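Local atomic coordinates of putative aminooxidase (Propionibacterium acnes, PDB entry 2BA9), a protein that isomerises polyunsaturated fatty acids, turning linoleic acid into conjugated linoleic acid, with FAD bound in a fold of the flavin-containing amine oxidoreductase family. Residues P16-F30 and V411-V424. Numbering follows the deposited sequence.
Sequences PAGLAAGMYLEQAGF and VCHYSKDLVTRFFV. With FAD (flavin-adenine dinucleotide), chain D.
Lys416 CG stands trans to the main-chain N (chi1 179°), which carries the aliphatic chain across the Tyr24 ring; Tyr24 CG lies beside its own backbone N, turning one ring face to that chain. The contact lies in what is consistent with a Rossmann-type FAD-binding fold: helix 16-28 follows strand 9-12 and carries Gly18, the last glycine of a GxGxxG pattern, while helix 408-423 closes the chain. Lys416 CG sits nearly above the ring centre, 3.8 Å from the Tyr24 centroid, a CH-pi contact; Met23 CG covers the opposite face, and Tyr24 OH is held by Glu72 of helix 68-77. The two segments run in the same general direction, crossing at -31° with axes 8.0 Å apart at closest approach. Near the cofactor the CA atoms of Ala17 and Cys412 are 5.0 Å apart, and pairs toward the C-terminal ends are wider, consistent with the alanines, cysteine and serine at the close end. Here Ala20 CB lies 3.8 Å from Cys412 CB, and Ser415 OG donates to Ala17 O at 2.7 Å. That carbonyl also accepts the helical bond from Ala21 N, the two donors arriving from opposite faces of its plane. Ala17 N, at the helix start, bonds FAD O1P at 3.1 Å; Val411 packs against O2P, so both helices meet the cofactor at this end. Further along, the two methyls of Val419 divide their work, CG2 resting on Leu25 CG and CG1 on Ala28 CB. Helix 16-28 ends in a Schellman motif at Gly29, after which Phe30 turns back toward the C-terminal helix. There Phe423 presents its edge to the Phe30 face, planes at 89°, while one face of the Phe423 ring receives Leu25 CD2, 3.6 Å from Phe423 CD1.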
loop_
_atom_site.group_PDB
_atom_site.type_symbol
_atom_site.label_atom_id
_atom_site.label_comp_id
_atom_site.label_asym_id
_atom_site.label_seq_id
_atom_site.Cartn_x
_atom_site.Cartn_y
_atom_site.Cartn_z
ATOM N N PRO A 16 -0.448 -9.498 3.447
ATOM C CA PRO A 16 0.799 -9.841 2.769
ATOM C C PRO A 16 2.056 -9.846 3.655
ATOM O O PRO A 16 2.874 -10.753 3.542
ATOM C CB PRO A 16 0.893 -8.761 1.689
ATOM C CG PRO A 16 -0.577 -8.505 1.333
ATOM C CD PRO A 16 -1.256 -8.543 2.661
ATOM N N ALA A 17 2.196 -8.842 4.526
ATOM C CA ALA A 17 3.390 -8.701 5.367
ATOM C C ALA A 17 3.507 -9.826 6.402
ATOM O O ALA A 17 4.589 -10.360 6.611
ATOM C CB ALA A 17 3.401 -7.348 6.055
ATOM N N GLY A 18 2.390 -10.173 7.041
ATOM C CA GLY A 18 2.369 -11.238 8.039
ATOM C C GLY A 18 2.595 -12.590 7.402
ATOM O O GLY A 18 3.407 -13.385 7.866
ATOM N N LEU A 19 1.858 -12.841 6.322
ATOM C CA LEU A 19 1.971 -14.096 5.602
ATOM C C LEU A 19 3.383 -14.300 5.041
ATOM O O LEU A 19 3.893 -15.413 5.041
ATOM C CB LEU A 19 0.930 -14.160 4.489
ATOM C CG LEU A 19 -0.531 -14.168 4.939
ATOM C CD1 LEU A 19 -1.440 -13.992 3.738
ATOM C CD2 LEU A 19 -0.871 -15.454 5.728
ATOM N N ALA A 20 4.000 -13.222 4.572
ATOM C CA ALA A 20 5.378 -13.273 4.041
ATOM C C ALA A 20 6.389 -13.509 5.154
ATOM O O ALA A 20 7.389 -14.203 4.965
ATOM C CB ALA A 20 5.709 -11.984 3.297
ATOM N N ALA A 21 6.132 -12.913 6.314
ATOM C CA ALA A 21 6.989 -13.091 7.468
ATOM C C ALA A 21 7.004 -14.567 7.835
ATOM O O ALA A 21 8.070 -15.157 8.082
ATOM C CB ALA A 21 6.497 -12.240 8.627
ATOM N N GLY A 22 5.814 -15.169 7.838
ATOM C CA GLY A 22 5.688 -16.602 8.092
ATOM C C GLY A 22 6.433 -17.439 7.070
ATOM O O GLY A 22 7.242 -18.298 7.433
ATOM N N MET A 23 6.143 -17.200 5.790
ATOM C CA MET A 23 6.835 -17.887 4.676
ATOM C C MET A 23 8.341 -17.875 4.826
ATOM O O MET A 23 8.987 -18.907 4.694
ATOM C CB MET A 23 6.497 -17.222 3.338
ATOM C CG MET A 23 7.312 -17.725 2.143
ATOM S SD MET A 23 6.936 -16.834 0.633
ATOM C CE MET A 23 8.302 -17.259 -0.438
ATOM N N TYR A 24 8.908 -16.701 5.066
ATOM C CA TYR A 24 10.370 -16.561 5.045
ATOM C C TYR A 24 11.033 -17.006 6.341
ATOM O O TYR A 24 12.206 -17.415 6.336
ATOM C CB TYR A 24 10.786 -15.138 4.645
ATOM C CG TYR A 24 10.586 -14.906 3.157
ATOM C CD1 TYR A 24 11.425 -15.503 2.215
ATOM C CD2 TYR A 24 9.541 -14.124 2.693
ATOM C CE1 TYR A 24 11.215 -15.315 0.839
ATOM C CE2 TYR A 24 9.329 -13.929 1.335
ATOM C CZ TYR A 24 10.158 -14.519 0.417
ATOM O OH TYR A 24 9.902 -14.300 -0.917
ATOM N N LEU A 25 10.295 -16.947 7.445
ATOM C CA LEU A 25 10.776 -17.542 8.689
ATOM C C LEU A 25 10.835 -19.059 8.521
ATOM O O LEU A 25 11.866 -19.684 8.806
ATOM C CB LEU A 25 9.897 -17.136 9.886
ATOM C CG LEU A 25 10.232 -15.754 10.467
ATOM C CD1 LEU A 25 9.106 -15.206 11.352
ATOM C CD2 LEU A 25 11.547 -15.807 11.245
ATOM N N GLU A 26 9.731 -19.634 8.043
ATOM C CA GLU A 26 9.659 -21.065 7.783
ATOM C C GLU A 26 10.866 -21.506 6.954
ATOM O O GLU A 26 11.573 -22.435 7.334
ATOM C CB GLU A 26 8.362 -21.412 7.052
ATOM C CG GLU A 26 8.077 -22.904 6.985
ATOM C CD GLU A 26 6.775 -23.211 6.278
ATOM O OE1 GLU A 26 5.719 -22.787 6.771
ATOM O OE2 GLU A 26 6.814 -23.896 5.239
ATOM N N GLN A 27 11.100 -20.810 5.842
ATOM C CA GLN A 27 12.179 -21.152 4.897
ATOM C C GLN A 27 13.602 -21.015 5.459
ATOM O O GLN A 27 14.519 -21.694 4.998
ATOM C CB GLN A 27 12.022 -20.340 3.604
ATOM C CG GLN A 27 10.813 -20.773 2.780
ATOM C CD GLN A 27 10.612 -19.968 1.510
ATOM O OE1 GLN A 27 9.791 -20.326 0.671
ATOM N NE2 GLN A 27 11.356 -18.880 1.360
ATOM N N ALA A 28 13.764 -20.160 6.469
ATOM C CA ALA A 28 15.032 -20.003 7.194
ATOM C C ALA A 28 15.200 -21.024 8.318
ATOM O O ALA A 28 16.249 -21.060 8.974
ATOM C CB ALA A 28 15.137 -18.585 7.771
ATOM N N GLY A 29 14.181 -21.845 8.550
ATOM C CA GLY A 29 14.258 -22.905 9.555
ATOM C C GLY A 29 13.628 -22.551 10.890
ATOM O O GLY A 29 13.878 -23.216 11.894
ATOM N N PHE A 30 12.812 -21.504 10.899
ATOM C CA PHE A 30 12.048 -21.121 12.087
ATOM C C PHE A 30 10.621 -21.691 11.966
ATOM O O PHE A 30 9.748 -21.096 11.308
ATOM C CB PHE A 30 12.028 -19.589 12.237
ATOM C CG PHE A 30 13.368 -18.983 12.618
ATOM C CD1 PHE A 30 13.683 -18.732 13.951
ATOM C CD2 PHE A 30 14.305 -18.649 11.638
ATOM C CE1 PHE A 30 14.896 -18.166 14.302
ATOM C CE2 PHE A 30 15.540 -18.076 11.983
ATOM C CZ PHE A 30 15.835 -17.833 13.316
ATOM N N VAL A 411 6.086 -4.497 1.305
ATOM C CA VAL A 411 5.922 -5.086 2.629
ATOM C C VAL A 411 6.436 -6.531 2.697
ATOM O O VAL A 411 7.050 -6.917 3.687
ATOM C CB VAL A 411 4.460 -5.012 3.161
ATOM C CG1 VAL A 411 3.925 -3.558 3.105
ATOM C CG2 VAL A 411 3.562 -5.967 2.433
ATOM N N CYS A 412 6.181 -7.321 1.656
ATOM C CA CYS A 412 6.638 -8.707 1.620
ATOM C C CYS A 412 8.169 -8.748 1.547
ATOM O O CYS A 412 8.805 -9.512 2.265
ATOM C CB CYS A 412 6.029 -9.460 0.437
ATOM S SG CYS A 412 4.234 -9.725 0.553
ATOM N N HIS A 413 8.738 -7.914 0.675
ATOM C CA HIS A 413 10.204 -7.740 0.550
ATOM C C HIS A 413 10.845 -7.313 1.887
ATOM O O HIS A 413 11.903 -7.830 2.299
ATOM C CB HIS A 413 10.484 -6.723 -0.567
ATOM C CG HIS A 413 11.925 -6.595 -0.958
ATOM N ND1 HIS A 413 12.360 -5.648 -1.860
ATOM C CD2 HIS A 413 13.031 -7.260 -0.552
ATOM C CE1 HIS A 413 13.666 -5.751 -2.010
ATOM N NE2 HIS A 413 14.098 -6.723 -1.229
ATOM N N TYR A 414 10.187 -6.396 2.588
ATOM C CA TYR A 414 10.642 -6.008 3.916
ATOM C C TYR A 414 10.567 -7.178 4.908
ATOM O O TYR A 414 11.493 -7.372 5.703
ATOM C CB TYR A 414 9.844 -4.814 4.452
ATOM C CG TYR A 414 10.433 -4.235 5.721
ATOM C CD1 TYR A 414 11.253 -3.119 5.683
ATOM C CD2 TYR A 414 10.180 -4.818 6.960
ATOM C CE1 TYR A 414 11.808 -2.597 6.844
ATOM C CE2 TYR A 414 10.722 -4.301 8.120
ATOM C CZ TYR A 414 11.534 -3.191 8.054
ATOM O OH TYR A 414 12.072 -2.674 9.194
ATOM N N SER A 415 9.470 -7.938 4.881
ATOM C CA SER A 415 9.354 -9.131 5.747
ATOM C C SER A 415 10.482 -10.168 5.485
ATOM O O SER A 415 11.157 -10.624 6.417
ATOM C CB SER A 415 7.963 -9.777 5.620
ATOM O OG SER A 415 7.011 -9.150 6.488
ATOM N N LYS A 416 10.684 -10.509 4.215
ATOM C CA LYS A 416 11.824 -11.343 3.762
ATOM C C LYS A 416 13.150 -10.879 4.368
ATOM O O LYS A 416 13.901 -11.670 4.956
ATOM C CB LYS A 416 11.915 -11.289 2.225
ATOM C CG LYS A 416 13.056 -12.062 1.562
ATOM C CD LYS A 416 13.105 -11.728 0.071
ATOM C CE LYS A 416 14.014 -12.654 -0.722
ATOM N NZ LYS A 416 15.439 -12.380 -0.462
ATOM N N ASP A 417 13.446 -9.595 4.201
ATOM C CA ASP A 417 14.720 -9.033 4.651
ATOM C C ASP A 417 14.815 -8.992 6.182
ATOM O O ASP A 417 15.896 -9.121 6.723
ATOM C CB ASP A 417 14.923 -7.622 4.084
ATOM C CG ASP A 417 15.312 -7.616 2.609
ATOM O OD1 ASP A 417 15.758 -8.657 2.073
ATOM O OD2 ASP A 417 15.189 -6.550 1.979
ATOM N N LEU A 418 13.682 -8.825 6.870
ATOM C CA LEU A 418 13.666 -8.829 8.340
ATOM C C LEU A 418 14.267 -10.117 8.900
ATOM O O LEU A 418 14.979 -10.092 9.901
ATOM C CB LEU A 418 12.249 -8.648 8.885
ATOM C CG LEU A 418 12.133 -8.340 10.387
ATOM C CD1 LEU A 418 12.395 -6.853 10.676
ATOM C CD2 LEU A 418 10.754 -8.766 10.907
ATOM N N VAL A 419 13.954 -11.231 8.250
ATOM C CA VAL A 419 14.442 -12.540 8.662
ATOM C C VAL A 419 15.947 -12.591 8.440
ATOM O O VAL A 419 16.696 -13.058 9.298
ATOM C CB VAL A 419 13.779 -13.680 7.860
ATOM C CG1 VAL A 419 14.349 -15.031 8.289
ATOM C CG2 VAL A 419 12.249 -13.648 8.010
ATOM N N THR A 420 16.380 -12.088 7.287
ATOM C CA THR A 420 17.803 -11.951 6.981
ATOM C C THR A 420 18.508 -11.025 7.961
ATOM O O THR A 420 19.580 -11.345 8.449
ATOM C CB THR A 420 18.044 -11.402 5.560
ATOM O OG1 THR A 420 17.275 -12.154 4.610
ATOM C CG2 THR A 420 19.525 -11.491 5.206
ATOM N N ARG A 421 17.900 -9.880 8.252
ATOM C CA ARG A 421 18.566 -8.854 9.061
ATOM C C ARG A 421 18.723 -9.219 10.537
ATOM O O ARG A 421 19.750 -8.869 11.149
ATOM C CB ARG A 421 17.840 -7.514 8.941
ATOM C CG ARG A 421 17.915 -6.888 7.550
ATOM C CD ARG A 421 17.576 -5.430 7.604
ATOM N NE ARG A 421 16.213 -5.212 8.064
ATOM C CZ ARG A 421 15.803 -4.214 8.856
ATOM N NH1 ARG A 421 16.651 -3.311 9.354
ATOM N NH2 ARG A 421 14.514 -4.131 9.170
ATOM N N PHE A 422 17.735 -9.919 11.103
ATOM C CA PHE A 422 17.700 -10.155 12.553
ATOM C C PHE A 422 17.598 -11.610 13.051
ATOM O O PHE A 422 17.946 -11.896 14.204
ATOM C CB PHE A 422 16.544 -9.364 13.147
ATOM C CG PHE A 422 16.617 -7.893 12.869
ATOM C CD1 PHE A 422 17.690 -7.143 13.330
ATOM C CD2 PHE A 422 15.621 -7.256 12.142
ATOM C CE1 PHE A 422 17.765 -5.780 13.069
ATOM C CE2 PHE A 422 15.687 -5.901 11.888
ATOM C CZ PHE A 422 16.758 -5.161 12.355
ATOM N N PHE A 423 17.121 -12.529 12.223
ATOM C CA PHE A 423 16.817 -13.864 12.718
ATOM C C PHE A 423 17.896 -14.876 12.378
ATOM O O PHE A 423 18.363 -15.608 13.254
ATOM C CB PHE A 423 15.448 -14.324 12.217
ATOM C CG PHE A 423 14.299 -13.611 12.878
ATOM C CD1 PHE A 423 13.515 -14.255 13.826
ATOM C CD2 PHE A 423 14.017 -12.283 12.567
ATOM C CE1 PHE A 423 12.448 -13.596 14.447
ATOM C CE2 PHE A 423 12.956 -11.610 13.174
ATOM C CZ PHE A 423 12.165 -12.270 14.117
ATOM N N VAL A 424 18.302 -14.920 11.113
ATOM C CA VAL A 424 19.264 -15.934 10.672
ATOM C C VAL A 424 20.628 -15.742 11.350
ATOM O O VAL A 424 21.253 -14.684 11.269
ATOM C CB VAL A 424 19.412 -15.961 9.133
ATOM C CG1 VAL A 424 18.155 -16.540 8.491
ATOM C CG2 VAL A 424 19.678 -14.575 8.595
ATOM O OXT VAL A 424 21.112 -16.644 12.035
HETATM P PA FAD D . -2.687 -5.046 5.337
HETATM O O1A FAD D . -2.840 -5.461 3.903
HETATM O O2A FAD D . -3.534 -3.880 5.803
HETATM O O5B FAD D . -3.078 -6.287 6.271
HETATM C C5B FAD D . -2.946 -6.119 7.663
HETATM C C4B FAD D . -3.577 -7.289 8.388
HETATM O O4B FAD D . -3.397 -7.114 9.779
HETATM C C3B FAD D . -5.076 -7.401 8.099
HETATM O O3B FAD D . -5.383 -8.704 7.656
HETATM C C2B FAD D . -5.720 -7.046 9.418
HETATM O O2B FAD D . -7.009 -7.638 9.588
HETATM C C1B FAD D . -4.614 -7.434 10.415
HETATM N N9A FAD D . -4.795 -6.714 11.687
HETATM C C8A FAD D . -4.920 -5.353 11.872
HETATM N N7A FAD D . -5.096 -5.105 13.201
HETATM C C5A FAD D . -5.083 -6.294 13.864
HETATM C C6A FAD D . -5.232 -6.646 15.221
HETATM N N6A FAD D . -5.044 -5.687 16.184
HETATM N N1A FAD D . -5.137 -7.987 15.578
HETATM C C2A FAD D . -4.963 -8.978 14.623
HETATM N N3A FAD D . -4.822 -8.618 13.289
HETATM C C4A FAD D . -4.900 -7.312 12.912
HETATM N N1 FAD D . -0.509 -2.594 -3.489
HETATM C C2 FAD D . 0.277 -2.815 -4.602
HETATM O O2 FAD D . 1.361 -3.386 -4.484
HETATM N N3 FAD D . -0.145 -2.369 -5.839
HETATM C C4 FAD D . -1.361 -1.731 -5.970
HETATM O O4 FAD D . -1.718 -1.359 -7.099
HETATM C C4X FAD D . -2.165 -1.518 -4.846
HETATM N N5 FAD D . -3.380 -0.862 -4.934
HETATM C C5X FAD D . -4.251 -0.792 -3.863
HETATM C C6 FAD D . -5.525 -0.253 -4.019
HETATM C C7 FAD D . -6.405 -0.225 -2.939
HETATM C C7M FAD D . -7.777 0.349 -3.148
HETATM C C8 FAD D . -6.003 -0.725 -1.703
HETATM C C8M FAD D . -6.910 -0.715 -0.510
HETATM C C9 FAD D . -4.725 -1.257 -1.557
HETATM C C9A FAD D . -3.830 -1.289 -2.627
HETATM N N10 FAD D . -2.527 -1.803 -2.497
HETATM C C10 FAD D . -1.731 -1.977 -3.606
HETATM C "C1'" FAD D . -1.850 -1.849 -1.168
HETATM C "C2'" FAD D . -1.745 -3.270 -0.630
HETATM O "O2'" FAD D . -2.984 -3.966 -0.714
HETATM C "C3'" FAD D . -1.263 -3.178 0.810
HETATM O "O3'" FAD D . -0.099 -2.350 0.866
HETATM C "C4'" FAD D . -0.981 -4.559 1.379
HETATM O "O4'" FAD D . -2.185 -5.289 1.581
HETATM C "C5'" FAD D . -0.199 -4.395 2.674
HETATM O "O5'" FAD D . -0.183 -5.602 3.383
HETATM P P FAD D . 0.063 -5.596 4.985
HETATM O O1P FAD D . -0.025 -7.006 5.538
HETATM O O2P FAD D . 1.387 -4.964 5.241
HETATM O O3P FAD D . -1.136 -4.740 5.623
#